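Local coordinates for nitroreductase family protein (Clostridium novyi, PDB 3G14) that probably acts as an oxidoreductase of the nitroreductase family, whose members generally carry out flavin-dependent reductions, at residues I49-D54 and E135-P140; A61-N66 and N131-A136. All blocks are in the same frame, centred on the assembly; numbering follows the deposited sequence.

Contact 1: residues I49-D54 and E135-P140; sequences IVVESD and EALKIP
Leu137, near the end of helix 130-137, packs against Ile49 and Val51 on strand 46-51, an inner strand of the mixed sheet in this nitroreductase-family α/β fold. The helix lies against one face of the sheet. Ile49 and Val51, two residues apart on the strand, both direct their side chains to that face, whereas Val50 between them touches Leu173 and Ile175 of strand 173-175 and takes no part here. No hydrogen bond crosses the contact; the 159 Å² buried comes from four aliphatic residues.

Leu137 and Ile49 lose the most surface. The CD1 methyl of Ile49 comes alongside the base of the leucine side chain, 4.0 Å from Leu137 CB, and lies 4.1 Å from Leu137 CD1. Its reach follows from the torsions: CG1 stands anti to the carbonyl carbon (chi1 -51°), and the extended chi2 of 171° holds CD1 far from the strand backbone, toward Leu137 and Ile139. Val51 meets the leucine differently, tip to tip, with its CG2 branch 4.0 Å from Leu137 CD1 and equally far from Leu137 CD2, and thus set against the fork of the isopropyl group.

Beyond the helix, Lys138 adopts positive phi (63°) and the chain turns, bringing Ile139 back toward the strand. Val83 and Val85 of strand 80-86 extend the apolar surface beside Leu137 and Ile139, while Leu56 and Ile60 of helix 54-63 touch Val51. The closest approach across the contact joins two methyl ends: Ile49 and Ile139 cross obliquely, CD1 to CD1, at 3.8 Å.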
loop_
_atom_site.group_PDB
_atom_site.type_symbol
_atom_site.label_atom_id
_atom_site.label_comp_id
_atom_site.label_asym_id
_atom_site.label_seq_id
_atom_site.Cartn_x
_atom_site.Cartn_y
_atom_site.Cartn_z
ATOM N N ILE B 49 -10.720 2.046 -12.694
ATOM C CA ILE B 49 -11.221 2.653 -13.940
ATOM C C ILE B 49 -10.051 3.404 -14.570
ATOM O O ILE B 49 -9.422 4.276 -13.923
ATOM C CB ILE B 49 -12.372 3.625 -13.698
ATOM C CG1 ILE B 49 -13.466 2.981 -12.841
ATOM C CG2 ILE B 49 -12.913 4.195 -15.027
ATOM C CD1 ILE B 49 -14.569 4.017 -12.384
ATOM N N VAL B 50 -9.732 3.030 -15.807
ATOM C CA VAL B 50 -8.786 3.783 -16.636
ATOM C C VAL B 50 -9.568 4.917 -17.295
ATOM O O VAL B 50 -10.507 4.679 -18.037
ATOM C CB VAL B 50 -8.094 2.897 -17.708
ATOM C CG1 VAL B 50 -7.235 3.748 -18.704
ATOM C CG2 VAL B 50 -7.246 1.816 -17.052
ATOM N N VAL B 51 -9.208 6.151 -16.998
ATOM C CA VAL B 51 -9.927 7.290 -17.597
ATOM C C VAL B 51 -9.084 7.927 -18.708
ATOM O O VAL B 51 -8.013 8.534 -18.422
ATOM C CB VAL B 51 -10.311 8.367 -16.559
ATOM C CG1 VAL B 51 -11.015 9.537 -17.264
ATOM C CG2 VAL B 51 -11.126 7.750 -15.405
ATOM N N GLU B 52 -9.577 7.810 -19.953
ATOM C CA GLU B 52 -8.898 8.366 -21.142
ATOM C C GLU B 52 -9.623 9.551 -21.761
ATOM O O GLU B 52 -8.995 10.341 -22.464
ATOM C CB GLU B 52 -8.689 7.310 -22.242
ATOM C CG GLU B 52 -7.748 6.179 -21.829
ATOM C CD GLU B 52 -7.308 5.253 -22.978
ATOM O OE1 GLU B 52 -7.588 5.528 -24.169
ATOM O OE2 GLU B 52 -6.648 4.237 -22.662
ATOM N N SER B 53 -10.943 9.623 -21.575
ATOM C CA SER B 53 -11.749 10.696 -22.179
ATOM C C SER B 53 -11.363 12.039 -21.602
ATOM O O SER B 53 -11.403 12.214 -20.380
ATOM C CB SER B 53 -13.223 10.452 -21.891
ATOM O OG SER B 53 -14.006 11.589 -22.204
ATOM N N ASP B 54 -11.077 13.012 -22.462
ATOM C CA ASP B 54 -10.648 14.321 -21.996
ATOM C C ASP B 54 -11.751 15.007 -21.202
ATOM O O ASP B 54 -11.462 15.692 -20.213
ATOM C CB ASP B 54 -10.164 15.205 -23.168
ATOM C CG ASP B 54 -9.276 16.385 -22.701
ATOM O OD1 ASP B 54 -8.587 16.269 -21.657
ATOM O OD2 ASP B 54 -9.265 17.459 -23.374
ATOM N N GLU B 135 -20.357 10.758 -10.054
ATOM C CA GLU B 135 -21.235 11.219 -11.125
ATOM C C GLU B 135 -20.550 11.193 -12.504
ATOM O O GLU B 135 -21.159 10.795 -13.495
ATOM C CB GLU B 135 -21.788 12.616 -10.797
ATOM C CG GLU B 135 -22.746 12.601 -9.604
ATOM C CD GLU B 135 -23.116 13.991 -9.062
ATOM O OE1 GLU B 135 -22.766 15.001 -9.689
ATOM O OE2 GLU B 135 -23.776 14.058 -7.994
ATOM N N ALA B 136 -19.288 11.609 -12.567
ATOM C CA ALA B 136 -18.542 11.600 -13.821
ATOM C C ALA B 136 -18.348 10.198 -14.388
ATOM O O ALA B 136 -18.534 9.993 -15.601
ATOM C CB ALA B 136 -17.213 12.251 -13.657
ATOM N N LEU B 137 -17.962 9.261 -13.507
ATOM C CA LEU B 137 -17.557 7.907 -13.903
ATOM C C LEU B 137 -18.675 6.859 -13.754
ATOM O O LEU B 137 -18.456 5.678 -14.004
ATOM C CB LEU B 137 -16.305 7.504 -13.137
ATOM C CG LEU B 137 -15.133 8.520 -13.182
ATOM C CD1 LEU B 137 -13.832 7.999 -12.534
ATOM C CD2 LEU B 137 -14.870 8.949 -14.611
ATOM N N LYS B 138 -19.855 7.316 -13.332
ATOM C CA LYS B 138 -21.057 6.488 -13.229
ATOM C C LYS B 138 -20.865 5.358 -12.207
ATOM O O LYS B 138 -21.231 4.204 -12.439
ATOM C CB LYS B 138 -21.507 6.040 -14.638
ATOM C CG LYS B 138 -22.010 7.237 -15.472
ATOM C CD LYS B 138 -21.960 7.033 -16.985
ATOM C CE LYS B 138 -22.230 8.354 -17.720
ATOM N NZ LYS B 138 -22.588 8.131 -19.149
ATOM N N ILE B 139 -20.306 5.730 -11.050
ATOM C CA ILE B 139 -19.968 4.773 -9.988
ATOM C C ILE B 139 -21.151 4.718 -9.031
ATOM O O ILE B 139 -21.572 5.754 -8.536
ATOM C CB ILE B 139 -18.701 5.225 -9.211
ATOM C CG1 ILE B 139 -17.473 5.297 -10.152
ATOM C CG2 ILE B 139 -18.468 4.303 -7.967
ATOM C CD1 ILE B 139 -16.238 5.908 -9.541
ATOM N N PRO B 140 -21.707 3.509 -8.766
ATOM C CA PRO B 140 -22.752 3.401 -7.716
ATOM C C PRO B 140 -22.366 4.090 -6.390
ATOM O O PRO B 140 -21.222 3.994 -5.931
ATOM C CB PRO B 140 -22.908 1.882 -7.519
ATOM C CG PRO B 140 -22.515 1.301 -8.859
ATOM C CD PRO B 140 -21.413 2.214 -9.400
#

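Contact 2: residues A61-N66 and N131-A136; sequences ANAIEN and NKIKEA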
loop_
_atom_site.group_PDB
_atom_site.type_symbol
_atom_site.label_atom_id
_atom_site.label_comp_id
_atom_site.label_asym_id
_atom_site.label_seq_id
_atom_site.Cartn_x
_atom_site.Cartn_y
_atom_site.Cartn_z
ATOM N N ALA B 61 -10.496 16.782 -12.777
ATOM C CA ALA B 61 -9.718 17.996 -12.449
ATOM C C ALA B 61 -10.536 18.982 -11.626
ATOM O O ALA B 61 -10.043 19.531 -10.632
ATOM C CB ALA B 61 -9.231 18.675 -13.745
ATOM N N ASN B 62 -11.780 19.211 -12.038
ATOM C CA ASN B 62 -12.656 20.103 -11.308
ATOM C C ASN B 62 -13.041 19.620 -9.903
ATOM O O ASN B 62 -13.365 20.442 -9.044
ATOM C CB ASN B 62 -13.901 20.437 -12.100
ATOM C CG ASN B 62 -13.610 21.355 -13.315
ATOM O OD1 ASN B 62 -12.703 22.207 -13.273
ATOM N ND2 ASN B 62 -14.412 21.194 -14.375
ATOM N N ALA B 63 -13.043 18.304 -9.688
ATOM C CA ALA B 63 -13.426 17.683 -8.395
ATOM C C ALA B 63 -12.306 17.683 -7.336
ATOM O O ALA B 63 -12.573 17.548 -6.159
ATOM C CB ALA B 63 -13.921 16.234 -8.637
ATOM N N ILE B 64 -11.067 17.773 -7.768
ATOM C CA ILE B 64 -9.924 17.759 -6.885
ATOM C C ILE B 64 -9.908 18.977 -5.935
ATOM O O ILE B 64 -10.216 20.101 -6.342
ATOM C CB ILE B 64 -8.602 17.559 -7.690
ATOM C CG1 ILE B 64 -8.580 16.185 -8.319
ATOM C CG2 ILE B 64 -7.402 17.764 -6.773
ATOM C CD1 ILE B 64 -7.458 15.954 -9.356
ATOM N N GLU B 65 -9.674 18.712 -4.653
ATOM C CA GLU B 65 -9.762 19.722 -3.595
ATOM C C GLU B 65 -8.411 19.982 -2.910
ATOM O O GLU B 65 -8.240 19.693 -1.745
ATOM C CB GLU B 65 -10.810 19.303 -2.584
ATOM C CG GLU B 65 -12.225 19.355 -3.147
ATOM C CD GLU B 65 -13.285 18.738 -2.243
ATOM O OE1 GLU B 65 -12.956 17.915 -1.345
ATOM O OE2 GLU B 65 -14.462 19.076 -2.486
ATOM N N ASN B 66 -7.447 20.468 -3.663
ATOM C CA ASN B 66 -6.109 20.738 -3.153
ATOM C C ASN B 66 -5.952 22.227 -3.022
ATOM O O ASN B 66 -6.706 22.994 -3.609
ATOM C CB ASN B 66 -5.015 20.150 -4.084
ATOM C CG ASN B 66 -4.831 18.647 -3.948
ATOM O OD1 ASN B 66 -5.561 17.912 -3.215
ATOM N ND2 ASN B 66 -3.824 18.156 -4.629
ATOM N N ASN B 131 -18.450 12.740 -4.649
ATOM C CA ASN B 131 -19.718 12.626 -5.352
ATOM C C ASN B 131 -19.595 13.026 -6.805
ATOM O O ASN B 131 -20.215 12.409 -7.696
ATOM C CB ASN B 131 -20.777 13.494 -4.685
ATOM C CG ASN B 131 -21.241 12.935 -3.357
ATOM O OD1 ASN B 131 -21.128 11.736 -3.079
ATOM N ND2 ASN B 131 -21.815 13.796 -2.550
ATOM N N LYS B 132 -18.799 14.066 -7.042
ATOM C CA LYS B 132 -18.585 14.545 -8.387
ATOM C C LYS B 132 -17.836 13.521 -9.212
ATOM O O LYS B 132 -18.151 13.359 -10.402
ATOM C CB LYS B 132 -17.897 15.922 -8.416
ATOM C CG LYS B 132 -18.882 17.061 -8.116
ATOM C CD LYS B 132 -19.811 17.326 -9.319
ATOM C CE LYS B 132 -21.218 17.810 -8.929
ATOM N NZ LYS B 132 -22.095 18.012 -10.158
ATOM N N ILE B 133 -16.876 12.824 -8.617
ATOM C CA ILE B 133 -16.171 11.780 -9.382
ATOM C C ILE B 133 -17.107 10.588 -9.656
ATOM O O ILE B 133 -17.133 10.028 -10.759
ATOM C CB ILE B 133 -14.853 11.334 -8.724
ATOM C CG1 ILE B 133 -13.846 12.517 -8.773
ATOM C CG2 ILE B 133 -14.296 10.048 -9.460
ATOM C CD1 ILE B 133 -12.513 12.266 -8.106
ATOM N N LYS B 134 -17.952 10.240 -8.683
ATOM C CA LYS B 134 -18.920 9.168 -8.917
ATOM C C LYS B 134 -19.897 9.508 -10.022
ATOM O O LYS B 134 -20.250 8.644 -10.826
ATOM C CB LYS B 134 -19.700 8.862 -7.658
ATOM C CG LYS B 134 -18.880 8.178 -6.583
ATOM C CD LYS B 134 -19.760 8.094 -5.347
ATOM C CE LYS B 134 -19.207 7.187 -4.281
ATOM N NZ LYS B 134 -20.038 7.248 -3.038
ATOM N N GLU B 135 -20.357 10.758 -10.054
ATOM C CA GLU B 135 -21.235 11.219 -11.125
ATOM C C GLU B 135 -20.550 11.193 -12.504
ATOM O O GLU B 135 -21.159 10.795 -13.495
ATOM C CB GLU B 135 -21.788 12.616 -10.797
ATOM C CG GLU B 135 -22.746 12.601 -9.604
ATOM C CD GLU B 135 -23.116 13.991 -9.062
ATOM O OE1 GLU B 135 -22.766 15.001 -9.689
ATOM O OE2 GLU B 135 -23.776 14.058 -7.994
ATOM N N ALA B 136 -19.288 11.609 -12.567
ATOM C CA ALA B 136 -18.542 11.600 -13.821
ATOM C C ALA B 136 -18.348 10.198 -14.388
ATOM O O ALA B 136 -18.534 9.993 -15.601
ATOM C CB ALA B 136 -17.213 12.251 -13.657
#
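Ala63, in the last turn of helix 54-63, turns its methyl onto helix 130-137, and the apolar part of the contact converges on that one carbon. Ala63 CB lies 3.7 Å from Ile133 CG1 and 4.0 Å from Lys132 CB, so it touches two consecutive residues of the other helix. With CG1 beside the backbone N (chi1 -67°), the Ile133 side chain comes nearer to Ala63 than the direction of its CB alone would bring it; it also packs on Phe128 and on Leu148 of strand 144-151. The small alanine methyl fits a close backbone approach, with 6.0 Å between Ala63 CA and Lys132 CA.

The polar interactions run beside this packing. Lys132 gives the contact only the root of its side chain: the chain bends at chi2 (-74°) and chi3, carrying the ammonium away toward Glu135 on the same helix. In one of two modelled conformers of Glu135, its OE1 forms a salt bridge with Lys132 NZ at 3.1 Å. Asn129 adds a backbone hydrogen bond to Ala63, and its side-chain OD1 accepts from the backbone N of Lys132. The two helices therefore meet through hydrocarbon, while the charge of Lys132 is probably paired, at least in part, within its own helix and contributes no ionic bond between the two segments.

How the contacts relate
Both contacts rest on helix 130-137 and share Glu135 and Ala136, yet they use different portions of it. Contact 1 takes its end and the following turn to the sheet, and all four touching residues are buried. Contact 2 uses the preceding turn against helix 54-63, which follows strand 46-51 in the chain; it too is buried, but with the exposed Lys132 at its rim. Their centres are about 10 Å apart, at about 11 and 14 Å from the chain centre. Branched side chains meet end to end and obliquely in contact 1; in contact 2 one alanine methyl meets Ile133 and the root of Lys132. A probable hydrogen bond from Ile139 N to Lys134 O, 2.9 Å, links them.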